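Local coordinates for protein fructokinase (Vibrio cholerae serotype O1, PDB 5F0Z) that probably catalyses the ATP-dependent phosphorylation of fructose, as expected of a fructokinase in the PfkB family of carbohydrate kinases, at residues V28-P33 and V101-D106; F171-R176 and V200-E205. All coordinates share one frame; numbering follows the deposited sequence.

The two contacts approach one beta-D-fructofuranose from different parts of the chain. Contact 1 joins two strands of the small four-stranded sheet, whereas contact 2 joins neighbouring parallel strands of the large nine-stranded sheet and the loop that follows one of them. Their centres lie about 20 Å apart and their nearest atoms about 7 Å apart, so they meet through the sugar and not directly. Contact 1 supplies D30 to the fructose; contact 2 supplies R176, together with the calcium ligand N174. The nucleotide lies closer to contact 2: the side chain of K201 is about 4 Å from bound ADP, that of D30 about 9 Å.

Contact 1: residues V28-P33 and V101-D106; sequences VVDLIP and VVVDLD. With FRU (beta-D-fructofuranose), chain B.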
ATOM      1  N   VAL A  28       9.250   6.028  -3.067  1.00  7.74           N
ATOM      2  CA  VAL A  28       7.872   5.579  -3.056  1.00  6.33           C
ATOM      3  C   VAL A  28       7.606   4.781  -4.329  1.00  5.80           C
ATOM      4  O   VAL A  28       8.162   5.091  -5.381  1.00  9.34           O
ATOM      5  CB  VAL A  28       6.986   6.840  -3.136  1.00  9.48           C
ATOM      6  CG1 VAL A  28       5.572   6.540  -3.465  1.00 17.23           C
ATOM      7  CG2 VAL A  28       7.160   7.695  -1.869  1.00  8.00           C
ATOM      8  N   VAL A  29       6.741   3.780  -4.231  1.00  6.67           N
ATOM      9  CA  VAL A  29       6.128   3.210  -5.424  1.00  5.32           C
ATOM     10  C   VAL A  29       4.808   3.914  -5.718  1.00  7.69           C
ATOM     11  O   VAL A  29       3.887   3.926  -4.895  1.00  8.30           O
ATOM     12  CB  VAL A  29       5.926   1.682  -5.298  1.00  6.47           C
ATOM     13  CG1 VAL A  29       5.095   1.158  -6.453  1.00 12.58           C
ATOM     14  CG2 VAL A  29       7.262   0.991  -5.267  1.00 11.93           C
ATOM     15  N   ASP A  30       4.733   4.496  -6.917  1.00  5.85           N
ATOM     16  CA  ASP A  30       3.540   5.175  -7.367  1.00  5.62           C
ATOM     17  C   ASP A  30       2.807   4.179  -8.242  1.00  7.09           C
ATOM     18  O   ASP A  30       3.372   3.671  -9.236  1.00  7.29           O
ATOM     19  CB  ASP A  30       3.871   6.404  -8.228  1.00  6.92           C
ATOM     20  CG  ASP A  30       4.345   7.632  -7.426  1.00  4.33           C
ATOM     21  OD1 ASP A  30       3.975   7.802  -6.260  1.00  6.96           O
ATOM     22  OD2 ASP A  30       5.069   8.448  -8.018  1.00  8.37           O
ATOM     23  N   LEU A  31       1.551   3.920  -7.902  1.00  7.48           N
ATOM     24  CA  LEU A  31       0.712   3.032  -8.681  1.00  8.76           C
ATOM     25  C   LEU A  31      -0.140   3.897  -9.571  1.00  9.14           C
ATOM     26  O   LEU A  31      -0.995   4.609  -9.103  1.00  9.36           O
ATOM     27  CB  LEU A  31      -0.160   2.166  -7.755  1.00  9.84           C
ATOM     28  CG  LEU A  31       0.593   1.266  -6.772  1.00  9.82           C
ATOM     29  CD1 LEU A  31      -0.349   0.736  -5.734  1.00 10.99           C
ATOM     30  CD2 LEU A  31       1.287   0.111  -7.495  1.00 10.34           C
ATOM     31  N   ILE A  32       0.117   3.823 -10.876  1.00  9.45           N
ATOM     32  CA  ILE A  32      -0.484   4.732 -11.831  1.00  9.89           C
ATOM     33  C   ILE A  32      -1.386   3.957 -12.792  1.00 11.52           C
ATOM     34  O   ILE A  32      -0.954   3.012 -13.447  1.00 12.08           O
ATOM     35  CB  ILE A  32       0.629   5.504 -12.599  1.00  9.11           C
ATOM     36  CG1 ILE A  32       1.480   6.284 -11.602  1.00  7.70           C
ATOM     37  CG2 ILE A  32       0.013   6.397 -13.645  1.00  9.87           C
ATOM     38  CD1 ILE A  32       2.597   7.143 -12.239  1.00  9.13           C
ATOM     39  N   PRO A  33      -2.666   4.334 -12.858  1.00 12.54           N
ATOM     40  CA  PRO A  33      -3.574   3.601 -13.738  1.00 14.33           C
ATOM     41  C   PRO A  33      -3.066   3.507 -15.169  1.00 16.36           C
ATOM     42  O   PRO A  33      -2.526   4.491 -15.685  1.00 14.23           O
ATOM     43  CB  PRO A  33      -4.835   4.450 -13.688  1.00 15.23           C
ATOM     44  CG  PRO A  33      -4.804   5.050 -12.321  1.00 14.19           C
ATOM     45  CD  PRO A  33      -3.372   5.361 -12.067  1.00 12.39           C
ATOM     46  N   VAL A 101       1.800   4.765  -3.018  1.00  7.23           N
ATOM     47  CA  VAL A 101       0.906   5.873  -3.362  1.00  7.17           C
ATOM     48  C   VAL A 101       0.081   5.528  -4.581  1.00 10.59           C
ATOM     49  O   VAL A 101       0.607   5.013  -5.545  1.00 10.34           O
ATOM     50  CB  VAL A 101       1.726   7.157  -3.666  1.00  7.03           C
ATOM     51  CG1 VAL A 101       0.859   8.257  -4.224  1.00 13.37           C
ATOM     52  CG2 VAL A 101       2.457   7.633  -2.430  1.00 11.92           C
ATOM     53  N   VAL A 102      -1.222   5.785  -4.516  1.00  8.50           N
ATOM     54  CA  VAL A 102      -2.116   5.540  -5.640  1.00  9.38           C
ATOM     55  C   VAL A 102      -2.403   6.876  -6.313  1.00  9.56           C
ATOM     56  O   VAL A 102      -2.749   7.857  -5.660  1.00  9.51           O
ATOM     57  CB  VAL A 102      -3.437   4.882  -5.181  1.00 10.26           C
ATOM     58  CG1 VAL A 102      -4.398   4.631  -6.357  1.00 11.38           C
ATOM     59  CG2 VAL A 102      -3.150   3.560  -4.478  1.00 15.23           C
ATOM     60  N   VAL A 103      -2.227   6.916  -7.634  1.00  9.88           N
ATOM     61  CA  VAL A 103      -2.363   8.142  -8.402  1.00 10.15           C
ATOM     62  C   VAL A 103      -3.690   8.156  -9.140  1.00 14.86           C
ATOM     63  O   VAL A 103      -4.116   7.137  -9.720  1.00 12.21           O
ATOM     64  CB  VAL A 103      -1.199   8.305  -9.419  1.00  9.76           C
ATOM     65  CG1 VAL A 103      -1.360   9.589 -10.233  1.00 13.48           C
ATOM     66  CG2 VAL A 103       0.134   8.274  -8.719  1.00  9.90           C
ATOM     67  N   ASP A 104      -4.365   9.298  -9.093  1.00 11.93           N
ATOM     68  CA  ASP A 104      -5.604   9.485  -9.844  1.00 13.35           C
ATOM     69  C   ASP A 104      -5.272  10.477 -10.937  1.00 16.23           C
ATOM     70  O   ASP A 104      -4.968  11.621 -10.652  1.00 13.31           O
ATOM     71  CB  ASP A 104      -6.703  10.026  -8.926  1.00 20.05           C
ATOM     72  CG  ASP A 104      -7.992  10.342  -9.660  1.00 25.42           C
ATOM     73  OD1 ASP A 104      -9.022  10.562  -8.977  1.00 25.70           O
ATOM     74  OD2 ASP A 104      -7.999  10.360 -10.905  1.00 19.12           O
ATOM     75  N   LEU A 105      -5.290  10.034 -12.195  1.00 15.79           N
ATOM     76  CA  LEU A 105      -4.809  10.871 -13.292  1.00 16.12           C
ATOM     77  C   LEU A 105      -5.808  11.948 -13.731  1.00 19.70           C
ATOM     78  O   LEU A 105      -5.493  12.777 -14.580  1.00 17.70           O
ATOM     79  CB  LEU A 105      -4.444   9.994 -14.488  1.00 19.59           C
ATOM     80  CG  LEU A 105      -3.227   9.082 -14.275  1.00 14.03           C
ATOM     81  CD1 LEU A 105      -3.207   7.962 -15.335  1.00 17.10           C
ATOM     82  CD2 LEU A 105      -1.969   9.899 -14.312  1.00 21.30           C
ATOM     83  N   ASP A 106      -7.008  11.922 -13.171  1.00 18.39           N
ATOM     84  CA  ASP A 106      -7.982  12.997 -13.389  1.00 24.03           C
ATOM     85  C   ASP A 106      -7.676  14.219 -12.520  1.00 20.59           C
ATOM     86  O   ASP A 106      -8.298  15.262 -12.666  1.00 19.99           O
ATOM     87  CB  ASP A 106      -9.390  12.516 -13.067  1.00 23.07           C
ATOM     88  CG  ASP A 106      -9.940  11.570 -14.119  1.00 32.44           C
ATOM     89  OD1 ASP A 106     -10.836  10.775 -13.776  1.00 38.99           O
ATOM     90  OD2 ASP A 106      -9.474  11.617 -15.281  1.00 32.36           O
TER
HETATM   91  C1  FRU B 401       5.462  12.001  -2.710  1.00  6.70           C
HETATM   92  C2  FRU B 401       4.963  12.067  -4.119  1.00  4.67           C
HETATM   93  C3  FRU B 401       5.164  10.811  -4.893  1.00  6.76           C
HETATM   94  C4  FRU B 401       5.437  11.321  -6.266  1.00  4.00           C
HETATM   95  C5  FRU B 401       6.064  12.661  -6.005  1.00  5.78           C
HETATM   96  C6  FRU B 401       5.829  13.693  -7.074  1.00  6.34           C
HETATM   97  O1  FRU B 401       6.835  11.879  -2.632  1.00  5.61           O
HETATM   98  O2  FRU B 401       3.617  12.367  -4.069  1.00  6.88           O
HETATM   99  O3  FRU B 401       4.013   9.994  -4.840  1.00  5.97           O
HETATM  100  O4  FRU B 401       6.337  10.528  -6.975  1.00  4.55           O
HETATM  101  O5  FRU B 401       5.540  13.136  -4.793  1.00  3.74           O
HETATM  102  O6  FRU B 401       6.478  14.894  -6.757  1.00  5.74           O
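D30 and V101 lie side by side with their side chains pointing the same way, CG of D30 beside its own backbone N (chi1 -77°), which sets the carboxylate alongside V101. D30 OD1 thereby rests 3.5 Å from V101 CB while both carboxylate oxygens of D30 face the sugar. With V101 CG1 swung opposite the backbone N (chi1 171°), CG2 is left beside that N and meets V28, where V28 CG1 and V101 CG2 are tightly packed at 3.5 Å. The carboxylate grips fructose with one oxygen per hydroxyl: FRU O3 donates to D30 OD1 at 2.6 Å, and FRU O4 donates to D30 OD2 at the same distance. Both methyls of V101 also lie near FRU O3, giving that hydroxyl an apolar flank. Parallel strand pairing sets this register. V101 N bonds to V29 O, L31 N to V101 O at 2.8 Å, and V103 N to L31 O. Beyond the ladder P33 lacks an N-H, and its CD instead sits 3.0 Å from V103 O. I32 runs alongside V103, CG1 against CG2, and presents its own CG2 to the L105 methyls, its side chain at about a right angle to that of L105. The opposite face of the sheet carries L31 and V102, which meet at their methyls. There L31 packs on L31 of the second subunit and V102 on F72 of that subunit, a use of the small sheet consistent with the lid-to-lid dimers of ribokinase relatives. Within the chain, strand 38-44 pairs antiparallel with strand 28-33, and strand 113-115 flanks strand 99-103, its F113 and F115 packing on V101.

Contact 2: residues F171-R176 and V200-E205; sequences FDPNLR and VKFSEE. With CA (calcium ion), chain D; FRU (beta-D-fructofuranose), chain B.
D172 and K201 run side by side, pointing the same way, and form a long salt bridge of 3.4 Å between D172 OD2 and K201 NZ. K201 reaches the carboxylate because its chain bends at chi2 (-95°), which also lays CD against D172 CG. Two waters reinforce this weak direct bond. Water 1 donates to D172 OD2 and accepts from K201 NZ; water 2 also accepts from K201 NZ and lies 2.7 Å from D172 OD1, to which it can donate. Both bind the six-coordinate calcium, held by N174 OD1 at 2.3 Å and by five waters. Among hydrogen bonds, K201 N to F171 O at 3.0 Å links strands 168-172 and 199-203, a beta-alpha-beta unit that crosses over through helix 186-194. R176 is fixed by its own loop: NH2 meets N174 OD1 from above the amide plane, and NH1 donates to L175 O. R176 NE gives a nearly straight bond to FRU O2 at 3.0 Å (171°), and NH2 also donates to FRU O5 at 3.1 Å. Apolar packing centres on P173, which crosses V200 at about a right angle, CD toward CG1, and whose CG approaches F202 CE1 at 4.1 Å; V200 CG1 also covers one face of the F202 ring. L210 and F209 of helix 204-211 extend this packing around P173 and L175. No carboxylate is among the six calcium ligands; D172 reaches the metal through waters 1 and 2. K201 NZ lies 3.7 Å from the calcium, and D172 probably offsets both positive charges. N174 OD1 serves metal and R176, its ND2 bonds to the fructose ligand D266, and water 4 joins calcium to FRU O6, so sugar and metal sites are coupled; K201, which binds ADP, would probably help offset phosphate charge.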
ATOM      1  N   PHE A 171      14.941  23.542  -0.721  1.00  5.99           N
ATOM      2  CA  PHE A 171      13.712  23.035  -0.170  1.00  6.17           C
ATOM      3  C   PHE A 171      12.575  23.255  -1.151  1.00  9.33           C
ATOM      4  O   PHE A 171      12.422  24.349  -1.726  1.00  8.35           O
ATOM      5  CB  PHE A 171      13.457  23.731   1.183  1.00  9.00           C
ATOM      6  CG  PHE A 171      12.207  23.298   1.885  1.00  8.72           C
ATOM      7  CD1 PHE A 171      12.015  21.986   2.239  1.00  4.46           C
ATOM      8  CD2 PHE A 171      11.243  24.228   2.234  1.00 13.31           C
ATOM      9  CE1 PHE A 171      10.841  21.587   2.900  1.00  6.08           C
ATOM     10  CE2 PHE A 171      10.095  23.843   2.895  1.00 15.98           C
ATOM     11  CZ  PHE A 171       9.891  22.517   3.225  1.00  8.80           C
ATOM     12  N   ASP A 172      11.785  22.206  -1.351  1.00  6.16           N
ATOM     13  CA  ASP A 172      10.587  22.253  -2.175  1.00  8.65           C
ATOM     14  C   ASP A 172       9.473  21.702  -1.292  1.00  9.42           C
ATOM     15  O   ASP A 172       9.383  20.497  -1.068  1.00  5.75           O
ATOM     16  CB  ASP A 172      10.787  21.407  -3.442  1.00  6.40           C
ATOM     17  CG  ASP A 172       9.499  21.216  -4.266  1.00  8.74           C
ATOM     18  OD1 ASP A 172       8.410  21.693  -3.858  1.00  7.11           O
ATOM     19  OD2 ASP A 172       9.585  20.566  -5.335  1.00  9.81           O
ATOM     20  N   PRO A 173       8.634  22.584  -0.741  1.00  7.45           N
ATOM     21  CA  PRO A 173       7.577  22.068   0.143  1.00  5.44           C
ATOM     22  C   PRO A 173       6.868  20.826  -0.368  1.00  7.94           C
ATOM     23  O   PRO A 173       6.727  19.855   0.376  1.00  6.29           O
ATOM     24  CB  PRO A 173       6.633  23.253   0.245  1.00 12.19           C
ATOM     25  CG  PRO A 173       7.569  24.416   0.272  1.00 13.31           C
ATOM     26  CD  PRO A 173       8.724  24.049  -0.653  1.00 12.51           C
ATOM     27  N   ASN A 174       6.454  20.829  -1.631  1.00  7.94           N
ATOM     28  CA  ASN A 174       5.872  19.633  -2.201  1.00  8.92           C
ATOM     29  C   ASN A 174       4.825  19.063  -1.238  1.00  6.90           C
ATOM     30  O   ASN A 174       4.908  17.913  -0.760  1.00  6.31           O
ATOM     31  CB  ASN A 174       6.966  18.608  -2.476  1.00  9.75           C
ATOM     32  CG  ASN A 174       6.951  18.116  -3.902  1.00  9.99           C
ATOM     33  OD1 ASN A 174       5.956  18.237  -4.595  1.00  9.23           O
ATOM     34  ND2 ASN A 174       8.076  17.549  -4.343  1.00 14.25           N
ATOM     35  N   LEU A 175       3.813  19.873  -0.958  1.00  6.26           N
ATOM     36  CA  LEU A 175       2.901  19.563   0.144  1.00  6.42           C
ATOM     37  C   LEU A 175       2.024  18.347  -0.110  1.00  6.69           C
ATOM     38  O   LEU A 175       1.403  18.222  -1.152  1.00  7.16           O
ATOM     39  CB  LEU A 175       2.008  20.761   0.450  1.00  6.98           C
ATOM     40  CG  LEU A 175       2.747  22.060   0.798  1.00  6.89           C
ATOM     41  CD1 LEU A 175       1.735  23.229   1.014  1.00  7.67           C
ATOM     42  CD2 LEU A 175       3.589  21.873   2.024  1.00  9.18           C
ATOM     43  N   ARG A 176       1.973  17.459   0.878  1.00  6.49           N
ATOM     44  CA  ARG A 176       1.065  16.309   0.873  1.00  6.83           C
ATOM     45  C   ARG A 176       0.492  16.209   2.279  1.00  6.93           C
ATOM     46  O   ARG A 176       0.980  15.467   3.126  1.00  6.62           O
ATOM     47  CB  ARG A 176       1.820  15.019   0.508  1.00  6.53           C
ATOM     48  CG  ARG A 176       2.657  15.125  -0.766  1.00  6.42           C
ATOM     49  CD  ARG A 176       1.802  15.142  -2.068  1.00  7.09           C
ATOM     50  NE  ARG A 176       2.704  15.073  -3.212  1.00  7.05           N
ATOM     51  CZ  ARG A 176       3.260  16.109  -3.839  1.00  8.17           C
ATOM     52  NH1 ARG A 176       2.944  17.351  -3.520  1.00  7.02           N
ATOM     53  NH2 ARG A 176       4.119  15.898  -4.830  1.00  7.01           N
ATOM     54  N   VAL A 200      14.418  27.930  -2.499  1.00  6.02           N
ATOM     55  CA  VAL A 200      13.103  27.374  -2.247  1.00  7.71           C
ATOM     56  C   VAL A 200      12.299  27.423  -3.536  1.00  6.21           C
ATOM     57  O   VAL A 200      12.242  28.461  -4.228  1.00  6.96           O
ATOM     58  CB  VAL A 200      12.343  28.144  -1.151  1.00  7.02           C
ATOM     59  CG1 VAL A 200      11.009  27.494  -0.892  1.00  8.18           C
ATOM     60  CG2 VAL A 200      13.129  28.212   0.133  1.00  6.15           C
ATOM     61  N   LYS A 201      11.698  26.290  -3.873  1.00  6.44           N
ATOM     62  CA  LYS A 201      10.824  26.217  -5.035  1.00  8.34           C
ATOM     63  C   LYS A 201       9.394  25.939  -4.579  1.00  8.17           C
ATOM     64  O   LYS A 201       9.167  25.021  -3.802  1.00  7.64           O
ATOM     65  CB  LYS A 201      11.319  25.105  -5.964  1.00  9.88           C
ATOM     66  CG  LYS A 201      10.436  24.854  -7.174  1.00 12.43           C
ATOM     67  CD  LYS A 201       9.454  23.714  -6.874  1.00 22.16           C
ATOM     68  CE  LYS A 201       8.631  23.345  -8.054  1.00 21.64           C
ATOM     69  NZ  LYS A 201       7.804  22.147  -7.765  1.00 19.87           N
ATOM     70  N   PHE A 202       8.448  26.760  -5.042  1.00  7.66           N
ATOM     71  CA  PHE A 202       7.029  26.584  -4.757  1.00  7.81           C
ATOM     72  C   PHE A 202       6.286  26.396  -6.070  1.00  8.04           C
ATOM     73  O   PHE A 202       6.638  27.028  -7.046  1.00  8.77           O
ATOM     74  CB  PHE A 202       6.407  27.856  -4.198  1.00  8.03           C
ATOM     75  CG  PHE A 202       7.015  28.366  -2.916  1.00  7.69           C
ATOM     76  CD1 PHE A 202       6.544  27.941  -1.696  1.00  9.20           C
ATOM     77  CD2 PHE A 202       7.981  29.345  -2.950  1.00  7.77           C
ATOM     78  CE1 PHE A 202       7.060  28.448  -0.519  1.00  7.94           C
ATOM     79  CE2 PHE A 202       8.500  29.855  -1.786  1.00  9.35           C
ATOM     80  CZ  PHE A 202       8.035  29.399  -0.560  1.00  8.65           C
ATOM     81  N   SER A 203       5.203  25.626  -6.091  1.00  8.32           N
ATOM     82  CA  SER A 203       4.189  25.874  -7.126  1.00 10.69           C
ATOM     83  C   SER A 203       3.444  27.144  -6.722  1.00 13.04           C
ATOM     84  O   SER A 203       3.469  27.528  -5.557  1.00 13.17           O
ATOM     85  CB  SER A 203       3.194  24.731  -7.219  1.00 13.03           C
ATOM     86  OG  SER A 203       2.278  24.819  -6.154  1.00 10.55           O
ATOM     87  N   GLU A 204       2.767  27.792  -7.671  1.00 12.90           N
ATOM     88  CA  GLU A 204       1.935  28.950  -7.346  1.00 14.24           C
ATOM     89  C   GLU A 204       1.001  28.692  -6.170  1.00 17.02           C
ATOM     90  O   GLU A 204       0.895  29.503  -5.257  1.00 15.32           O
ATOM     91  CB  GLU A 204       1.040  29.308  -8.519  1.00 17.28           C
ATOM     92  CG  GLU A 204       1.718  29.709  -9.759  1.00 28.04           C
ATOM     93  CD  GLU A 204       0.705  29.911 -10.871  1.00 30.79           C
ATOM     94  OE1 GLU A 204       0.014  30.955 -10.832  1.00 26.19           O
ATOM     95  OE2 GLU A 204       0.579  28.996 -11.735  1.00 27.82           O
ATOM     96  N   GLU A 205       0.288  27.570  -6.226  1.00 14.18           N
ATOM     97  CA  GLU A 205      -0.741  27.264  -5.236  1.00 15.15           C
ATOM     98  C   GLU A 205      -0.100  27.028  -3.879  1.00 10.94           C
ATOM     99  O   GLU A 205      -0.642  27.424  -2.846  1.00 11.78           O
ATOM    100  CB  GLU A 205      -1.549  26.040  -5.656  1.00 21.50           C
ATOM    101  CG  GLU A 205      -1.967  26.052  -7.117  1.00 35.05           C
ATOM    102  CD  GLU A 205      -1.025  25.246  -8.009  1.00 45.21           C
ATOM    103  OE1 GLU A 205      -0.145  25.856  -8.667  1.00 26.72           O
ATOM    104  OE2 GLU A 205      -1.175  23.996  -8.047  1.00 58.09           O
TER
HETATM  105 CA    CA D 403       5.612  19.420  -6.505  1.00 19.49          CA
HETATM  106  C1  FRU B 401       5.462  12.001  -2.710  1.00  6.70           C
HETATM  107  C2  FRU B 401       4.963  12.067  -4.119  1.00  4.67           C
HETATM  108  C3  FRU B 401       5.164  10.811  -4.893  1.00  6.76           C
HETATM  109  C4  FRU B 401       5.437  11.321  -6.266  1.00  4.00           C
HETATM  110  C5  FRU B 401       6.064  12.661  -6.005  1.00  5.78           C
HETATM  111  C6  FRU B 401       5.829  13.693  -7.074  1.00  6.34           C
HETATM  112  O1  FRU B 401       6.835  11.879  -2.632  1.00  5.61           O
HETATM  113  O2  FRU B 401       3.617  12.367  -4.069  1.00  6.88           O
HETATM  114  O3  FRU B 401       4.013   9.994  -4.840  1.00  5.97           O
HETATM  115  O4  FRU B 401       6.337  10.528  -6.975  1.00  4.55           O
HETATM  116  O5  FRU B 401       5.540  13.136  -4.793  1.00  3.74           O
HETATM  117  O6  FRU B 401       6.478  14.894  -6.757  1.00  5.74           O
HETATM  118  O   HOH W   1       7.950  19.346  -6.985  1.00  6.53           O
HETATM  119  O   HOH W   2       6.301  21.591  -5.550  1.00  8.27           O
HETATM  120  O   HOH W   3       3.516  19.778  -5.378  1.00  9.34           O
HETATM  121  O   HOH W   4       5.331  17.359  -7.676  1.00  9.56           O
HETATM  122  O   HOH W   5       4.786  20.388  -8.578  1.00  8.58           O